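Local coordinates for nucleoside kinase (Methanococcus jannaschii, PDB 2C4E), which phosphorylates a broad range of nucleosides, chiefly inosine, guanosine and cytidine, to their monophosphates with ATP as the preferred donor, at residues 51-56 with 81-86. Residues are numbered along the deposited sequence; the frame is centred on the assembly and turned at random.
Sequences GIKKLG and LDINIS
K53 sends CG anti to its backbone N (chi1 -173°), bends at chi2 (67°) and then runs extended, which carries its amine from the C-terminal end of helix 44-54 to the loop that follows helix 73-80; I83, with CG1 anti to its carbonyl carbon, lays that branch alongside CB and CG of K53. In this ribokinase fold the contact sits beside strand 58-62, at the edge of the eight-stranded sheet, where S59 touches both side chains. Each helix ends in a Schellman motif: at G56 a CB would jam against the preceding carbonyl O, so glycine suits it, whereas exposed D82 takes positive phi (64°) with a side chain. K53 CE passes 3.2 Å from L81 O, and K53 NZ donates to D82 O at 3.0 Å from above the carbonyl plane. The amine's strongest polar partner is N58 OD1; D82 OD1 adds a long salt bridge, 4.0 Å from K53 NZ. Lysine suits the place because CB and CG can lie against I83 while the chain still reaches both acceptors. A leucine here would probably keep some contact with I83 but cost D82 O and N58 OD1 this donor. Buried I83 supplies the apolar side, its CG1 3.8 Å from K53 CG.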
loop_
_atom_site.group_PDB
_atom_site.type_symbol
_atom_site.label_atom_id
_atom_site.label_comp_id
_atom_site.label_asym_id
_atom_site.label_seq_id
_atom_site.Cartn_x
_atom_site.Cartn_y
_atom_site.Cartn_z
ATOM N N GLY A 51 -10.825 22.825 -1.244
ATOM C CA GLY A 51 -12.187 23.167 -1.648
ATOM C C GLY A 51 -12.570 24.589 -1.283
ATOM O O GLY A 51 -13.221 25.297 -2.058
ATOM N N ILE A 52 -12.164 25.016 -0.095
ATOM C CA ILE A 52 -12.438 26.376 0.378
ATOM C C ILE A 52 -11.754 27.374 -0.542
ATOM O O ILE A 52 -12.366 28.342 -0.995
ATOM C CB ILE A 52 -11.975 26.544 1.837
ATOM C CG1 ILE A 52 -12.931 25.782 2.770
ATOM C CG2 ILE A 52 -11.906 28.014 2.211
ATOM C CD1 ILE A 52 -12.345 25.516 4.141
ATOM N N LYS A 53 -10.492 27.108 -0.861
ATOM C CA LYS A 53 -9.704 28.019 -1.690
ATOM C C LYS A 53 -10.279 28.108 -3.093
ATOM O O LYS A 53 -10.328 29.180 -3.667
ATOM C CB LYS A 53 -8.242 27.592 -1.738
ATOM C CG LYS A 53 -7.324 28.597 -2.437
ATOM C CD LYS A 53 -7.200 29.924 -1.656
ATOM C CE LYS A 53 -6.226 30.865 -2.324
ATOM N NZ LYS A 53 -5.815 32.010 -1.453
ATOM N N LYS A 54 -10.717 26.971 -3.626
ATOM C CA LYS A 54 -11.321 26.918 -4.954
ATOM C C LYS A 54 -12.595 27.756 -5.019
ATOM O O LYS A 54 -12.900 28.317 -6.066
ATOM C CB LYS A 54 -11.617 25.466 -5.350
ATOM C CG LYS A 54 -10.426 24.748 -5.998
ATOM C CD LYS A 54 -10.146 25.320 -7.411
ATOM C CE LYS A 54 -10.365 24.313 -8.557
ATOM N NZ LYS A 54 -11.289 24.853 -9.597
ATOM N N LEU A 55 -13.320 27.825 -3.899
ATOM C CA LEU A 55 -14.523 28.666 -3.770
ATOM C C LEU A 55 -14.229 30.151 -3.503
ATOM O O LEU A 55 -15.147 30.934 -3.284
ATOM C CB LEU A 55 -15.444 28.115 -2.679
ATOM C CG LEU A 55 -16.026 26.739 -3.005
ATOM C CD1 LEU A 55 -16.680 26.134 -1.781
ATOM C CD2 LEU A 55 -16.982 26.814 -4.176
ATOM N N GLY A 56 -12.961 30.534 -3.505
ATOM C CA GLY A 56 -12.575 31.930 -3.393
ATOM C C GLY A 56 -12.428 32.438 -1.977
ATOM O O GLY A 56 -12.533 33.638 -1.739
ATOM N N LEU A 81 -1.795 26.818 -5.601
ATOM C CA LEU A 81 -3.163 27.204 -5.283
ATOM C C LEU A 81 -3.234 28.348 -4.268
ATOM O O LEU A 81 -4.328 28.781 -3.922
ATOM C CB LEU A 81 -3.946 25.991 -4.766
ATOM C CG LEU A 81 -4.208 24.917 -5.826
ATOM C CD1 LEU A 81 -4.541 23.581 -5.177
ATOM C CD2 LEU A 81 -5.332 25.350 -6.770
ATOM N N ASP A 82 -2.080 28.833 -3.799
ATOM C CA ASP A 82 -2.012 29.947 -2.836
ATOM C C ASP A 82 -2.656 29.574 -1.500
ATOM O O ASP A 82 -3.309 30.389 -0.858
ATOM C CB ASP A 82 -2.665 31.209 -3.421
ATOM C CG ASP A 82 -2.018 32.492 -2.930
ATOM O OD1 ASP A 82 -1.903 32.691 -1.702
ATOM O OD2 ASP A 82 -1.589 33.367 -3.713
ATOM N N ILE A 83 -2.479 28.327 -1.085
ATOM C CA ILE A 83 -2.966 27.895 0.211
ATOM C C ILE A 83 -1.812 28.091 1.194
ATOM O O ILE A 83 -0.714 27.619 0.956
ATOM C CB ILE A 83 -3.496 26.448 0.147
ATOM C CG1 ILE A 83 -4.799 26.445 -0.675
ATOM C CG2 ILE A 83 -3.775 25.921 1.551
ATOM C CD1 ILE A 83 -5.361 25.101 -0.968
ATOM N N ASN A 84 -2.078 28.827 2.270
ATOM C CA ASN A 84 -1.075 29.152 3.284
ATOM C C ASN A 84 -0.708 27.859 4.004
ATOM O O ASN A 84 -1.537 27.272 4.698
ATOM C CB ASN A 84 -1.661 30.197 4.250
ATOM C CG ASN A 84 -0.665 30.707 5.299
ATOM O OD1 ASN A 84 -0.749 31.870 5.724
ATOM N ND2 ASN A 84 0.242 29.865 5.730
ATOM N N ILE A 85 0.526 27.400 3.807
ATOM C CA ILE A 85 0.997 26.177 4.445
ATOM C C ILE A 85 2.150 26.490 5.387
ATOM O O ILE A 85 2.960 25.621 5.687
ATOM C CB ILE A 85 1.400 25.136 3.388
ATOM C CG1 ILE A 85 2.437 25.725 2.406
ATOM C CG2 ILE A 85 0.177 24.665 2.661
ATOM C CD1 ILE A 85 3.152 24.707 1.578
ATOM N N SER A 86 2.185 27.739 5.854
ATOM C CA SER A 86 3.165 28.214 6.831
ATOM C C SER A 86 3.135 27.450 8.159
ATOM O O SER A 86 4.153 27.374 8.840
ATOM C CB SER A 86 2.992 29.728 7.081
ATOM O OG SER A 86 1.891 30.037 7.917
#